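Local coordinates for protein collagen adhesin (Staphylococcus aureus, PDB 2F68) that binds collagen as a surface adhesin, probably by wrapping its two domains around the collagen triple helix in a "collagen hug", at residues A[114-127]-A[133-144]. Residues are numbered along the deposited sequence; the frame is centred on the assembly and turned at random.
Sequences GRNLTQTNTSDDKV and GNKSTNVTVHKS
V127 pairs with T140 as an antiparallel non-hydrogen-bonded pair, and next to it V141 N donates to K126 O at 2.9 Å. V127 CA also makes a CA-H...O contact with V139 O. Beyond this pair, N116 at the end of strand 104-116 and side chains of the loop after it reach residues 141-144. N116 ND2 donates to V141 O at 2.8 Å, tilted from the carbonyl plane; CG anti to the backbone N (chi1 -160°) carries the amide to that carbonyl. N116 OD1 turns back and takes weak bonds from Q119 N and T120 N, so the same amide touches both the turn and the strand end. Q119 bends at chi2 (-72°), and its OE1 receives S144 N in the carbonyl plane at 2.8 Å. K143 crosses N121 at about a right angle, and its NZ sits on a lone pair of N121 OD1 at 2.8 Å. K126 runs past T140, with CD 3.8 Å from T140 CG2. Its ammonium gives a weak bond to H142 ND1 and a bond to a water, K126 NZ to O 2.8 Å. V141 CG1 packs on the backbone of R115 and N116. The contact belongs to the N-terminal Ig-like domain, at the C-terminal end of strand 135-141. That strand runs between its hairpin partner 127-132 and the parallel strand 17-27, where V139 touches V22 and I27. D29 bonds N116 N, and K26 bonds H142 NE2.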
# COMPACT_ATOMS: atom_id res chain seq x y z
N GLY A 114 3.40 -9.33 0.57
CA GLY A 114 4.37 -10.35 0.18
C GLY A 114 4.88 -10.17 -1.23
O GLY A 114 4.10 -9.95 -2.16
N ARG A 115 6.20 -10.27 -1.40
CA ARG A 115 6.84 -10.09 -2.70
C ARG A 115 7.78 -11.24 -3.04
O ARG A 115 8.52 -11.74 -2.18
CB ARG A 115 7.62 -8.77 -2.72
CG ARG A 115 6.78 -7.52 -2.98
CD ARG A 115 6.46 -7.33 -4.46
NE ARG A 115 7.65 -7.43 -5.31
CZ ARG A 115 8.49 -6.43 -5.57
NH1 ARG A 115 8.30 -5.23 -5.05
NH2 ARG A 115 9.54 -6.64 -6.36
N ASN A 116 7.75 -11.67 -4.30
CA ASN A 116 8.69 -12.65 -4.82
C ASN A 116 9.76 -11.93 -5.64
O ASN A 116 9.54 -11.57 -6.80
CB ASN A 116 7.97 -13.71 -5.67
CG ASN A 116 8.78 -14.99 -5.82
OD1 ASN A 116 9.98 -14.97 -6.07
ND2 ASN A 116 8.10 -16.13 -5.68
N LEU A 117 10.92 -11.71 -5.02
CA LEU A 117 11.99 -10.91 -5.61
C LEU A 117 12.73 -11.62 -6.75
O LEU A 117 13.01 -11.01 -7.79
CB LEU A 117 13.00 -10.46 -4.54
CG LEU A 117 12.51 -9.55 -3.41
CD1 LEU A 117 13.56 -9.48 -2.30
CD2 LEU A 117 12.17 -8.15 -3.91
N THR A 118 13.03 -12.90 -6.55
CA THR A 118 13.78 -13.69 -7.54
C THR A 118 12.91 -14.22 -8.67
O THR A 118 13.43 -14.69 -9.69
CB THR A 118 14.55 -14.86 -6.88
OG1 THR A 118 13.67 -15.57 -6.00
CG2 THR A 118 15.74 -14.34 -6.09
N GLN A 119 11.59 -14.14 -8.49
CA GLN A 119 10.59 -14.64 -9.46
C GLN A 119 10.84 -16.12 -9.78
O GLN A 119 11.30 -16.47 -10.87
CB GLN A 119 10.57 -13.79 -10.74
CG GLN A 119 10.31 -12.30 -10.52
CD GLN A 119 8.87 -11.99 -10.12
OE1 GLN A 119 7.94 -12.73 -10.45
NE2 GLN A 119 8.68 -10.88 -9.42
N THR A 120 10.53 -16.98 -8.81
CA THR A 120 10.89 -18.40 -8.88
C THR A 120 9.73 -19.34 -8.54
O THR A 120 8.72 -18.93 -7.96
CB THR A 120 12.11 -18.71 -7.97
OG1 THR A 120 12.48 -20.08 -8.11
CG2 THR A 120 11.81 -18.40 -6.51
N ASN A 121 9.89 -20.61 -8.92
CA ASN A 121 8.91 -21.65 -8.63
C ASN A 121 9.53 -22.86 -7.93
O ASN A 121 9.03 -23.98 -8.04
CB ASN A 121 8.22 -22.10 -9.93
CG ASN A 121 7.59 -20.95 -10.69
OD1 ASN A 121 7.92 -20.71 -11.86
ND2 ASN A 121 6.67 -20.23 -10.05
N THR A 122 10.62 -22.62 -7.19
CA THR A 122 11.40 -23.70 -6.58
C THR A 122 10.95 -24.03 -5.15
O THR A 122 11.76 -24.42 -4.30
CB THR A 122 12.93 -23.38 -6.62
OG1 THR A 122 13.23 -22.59 -7.77
CG2 THR A 122 13.75 -24.67 -6.66
N SER A 123 9.65 -23.87 -4.89
CA SER A 123 8.99 -24.27 -3.64
C SER A 123 9.53 -23.61 -2.36
O SER A 123 8.84 -22.82 -1.73
CB SER A 123 8.95 -25.80 -3.49
OG SER A 123 8.20 -26.20 -2.36
N ASP A 124 10.76 -23.96 -1.98
CA ASP A 124 11.38 -23.46 -0.75
C ASP A 124 11.74 -21.98 -0.78
O ASP A 124 11.74 -21.31 0.25
CB ASP A 124 12.61 -24.30 -0.39
CG ASP A 124 12.27 -25.73 -0.02
OD1 ASP A 124 11.23 -26.00 0.59
OD2 ASP A 124 13.14 -26.66 -0.40
N ASP A 125 12.05 -21.47 -1.98
CA ASP A 125 12.45 -20.08 -2.15
C ASP A 125 11.27 -19.11 -2.09
O ASP A 125 11.43 -17.96 -1.68
CB ASP A 125 13.21 -19.90 -3.47
CG ASP A 125 14.53 -20.66 -3.50
OD1 ASP A 125 15.12 -20.91 -2.42
OD2 ASP A 125 14.98 -21.02 -4.61
N LYS A 126 10.09 -19.58 -2.49
CA LYS A 126 8.88 -18.75 -2.49
C LYS A 126 8.15 -18.72 -1.14
O LYS A 126 7.13 -18.05 -1.00
CB LYS A 126 7.93 -19.16 -3.63
CG LYS A 126 7.45 -20.61 -3.60
CD LYS A 126 6.20 -20.82 -4.45
CE LYS A 126 6.50 -20.78 -5.94
NZ LYS A 126 5.27 -20.97 -6.76
N VAL A 127 8.70 -19.43 -0.16
CA VAL A 127 8.12 -19.49 1.18
C VAL A 127 8.78 -18.46 2.11
O VAL A 127 10.01 -18.44 2.25
CB VAL A 127 8.21 -20.92 1.79
CG1 VAL A 127 7.87 -20.91 3.28
CG2 VAL A 127 7.30 -21.88 1.04
N GLY A 133 9.11 -15.03 18.61
CA GLY A 133 9.55 -15.82 19.76
C GLY A 133 9.87 -17.25 19.36
O GLY A 133 10.77 -17.49 18.56
N ASN A 134 9.13 -18.19 19.94
CA ASN A 134 9.28 -19.61 19.61
C ASN A 134 8.32 -20.08 18.51
O ASN A 134 8.43 -21.20 18.02
CB ASN A 134 9.11 -20.48 20.87
CG ASN A 134 10.24 -20.29 21.87
OD1 ASN A 134 10.02 -20.37 23.08
ND2 ASN A 134 11.45 -20.04 21.38
N LYS A 135 7.39 -19.20 18.14
CA LYS A 135 6.36 -19.53 17.15
C LYS A 135 6.74 -19.06 15.75
O LYS A 135 7.29 -17.97 15.57
CB LYS A 135 5.01 -18.93 17.57
CG LYS A 135 4.56 -19.30 18.98
CD LYS A 135 4.21 -20.78 19.12
CE LYS A 135 4.12 -21.19 20.58
NZ LYS A 135 3.77 -22.63 20.72
N SER A 136 6.44 -19.90 14.76
CA SER A 136 6.74 -19.61 13.36
C SER A 136 5.64 -20.10 12.42
O SER A 136 5.02 -21.13 12.67
CB SER A 136 8.08 -20.23 12.96
OG SER A 136 8.07 -21.63 13.14
N THR A 137 5.41 -19.34 11.35
CA THR A 137 4.39 -19.67 10.35
C THR A 137 4.85 -19.28 8.94
O THR A 137 5.61 -18.32 8.77
CB THR A 137 3.01 -19.05 10.69
OG1 THR A 137 2.12 -19.19 9.57
CG2 THR A 137 3.15 -17.57 11.04
N ASN A 138 4.37 -20.01 7.94
CA ASN A 138 4.82 -19.85 6.56
C ASN A 138 3.81 -19.19 5.63
O ASN A 138 2.60 -19.42 5.74
CB ASN A 138 5.26 -21.20 5.98
CG ASN A 138 6.47 -21.78 6.70
OD1 ASN A 138 6.55 -22.99 6.91
ND2 ASN A 138 7.42 -20.93 7.07
N VAL A 139 4.32 -18.37 4.71
CA VAL A 139 3.50 -17.71 3.69
C VAL A 139 4.08 -18.01 2.31
O VAL A 139 5.26 -17.75 2.05
CB VAL A 139 3.43 -16.17 3.89
CG1 VAL A 139 2.38 -15.56 2.98
CG2 VAL A 139 3.13 -15.82 5.34
N THR A 140 3.25 -18.56 1.43
CA THR A 140 3.66 -18.90 0.07
C THR A 140 3.35 -17.74 -0.89
O THR A 140 2.19 -17.36 -1.06
CB THR A 140 2.99 -20.20 -0.43
OG1 THR A 140 3.15 -21.23 0.55
CG2 THR A 140 3.60 -20.66 -1.75
N VAL A 141 4.40 -17.18 -1.49
CA VAL A 141 4.27 -16.06 -2.42
C VAL A 141 4.61 -16.51 -3.84
O VAL A 141 5.78 -16.73 -4.17
CB VAL A 141 5.14 -14.85 -2.00
CG1 VAL A 141 4.89 -13.66 -2.93
CG2 VAL A 141 4.87 -14.45 -0.56
N HIS A 142 3.59 -16.63 -4.68
CA HIS A 142 3.76 -17.03 -6.08
C HIS A 142 4.35 -15.90 -6.91
O HIS A 142 4.09 -14.72 -6.63
CB HIS A 142 2.42 -17.49 -6.68
CG HIS A 142 1.77 -18.60 -5.91
ND1 HIS A 142 2.13 -19.92 -6.04
CD2 HIS A 142 0.76 -18.58 -5.00
CE1 HIS A 142 1.38 -20.66 -5.25
NE2 HIS A 142 0.54 -19.87 -4.60
N LYS A 143 5.13 -16.25 -7.92
CA LYS A 143 5.81 -15.27 -8.78
C LYS A 143 4.83 -14.54 -9.71
O LYS A 143 3.72 -15.01 -9.96
CB LYS A 143 6.93 -15.93 -9.58
CG LYS A 143 6.47 -16.79 -10.76
CD LYS A 143 7.65 -17.22 -11.63
CE LYS A 143 7.19 -17.61 -13.03
NZ LYS A 143 6.32 -18.81 -13.05
N SER A 144 5.27 -13.38 -10.21
CA SER A 144 4.47 -12.57 -11.12
C SER A 144 4.46 -13.17 -12.53
O SER A 144 5.50 -13.60 -13.04
CB SER A 144 4.99 -11.13 -11.16
OG SER A 144 4.16 -10.31 -11.97
O HOH W 1 4.23 -19.41 -8.90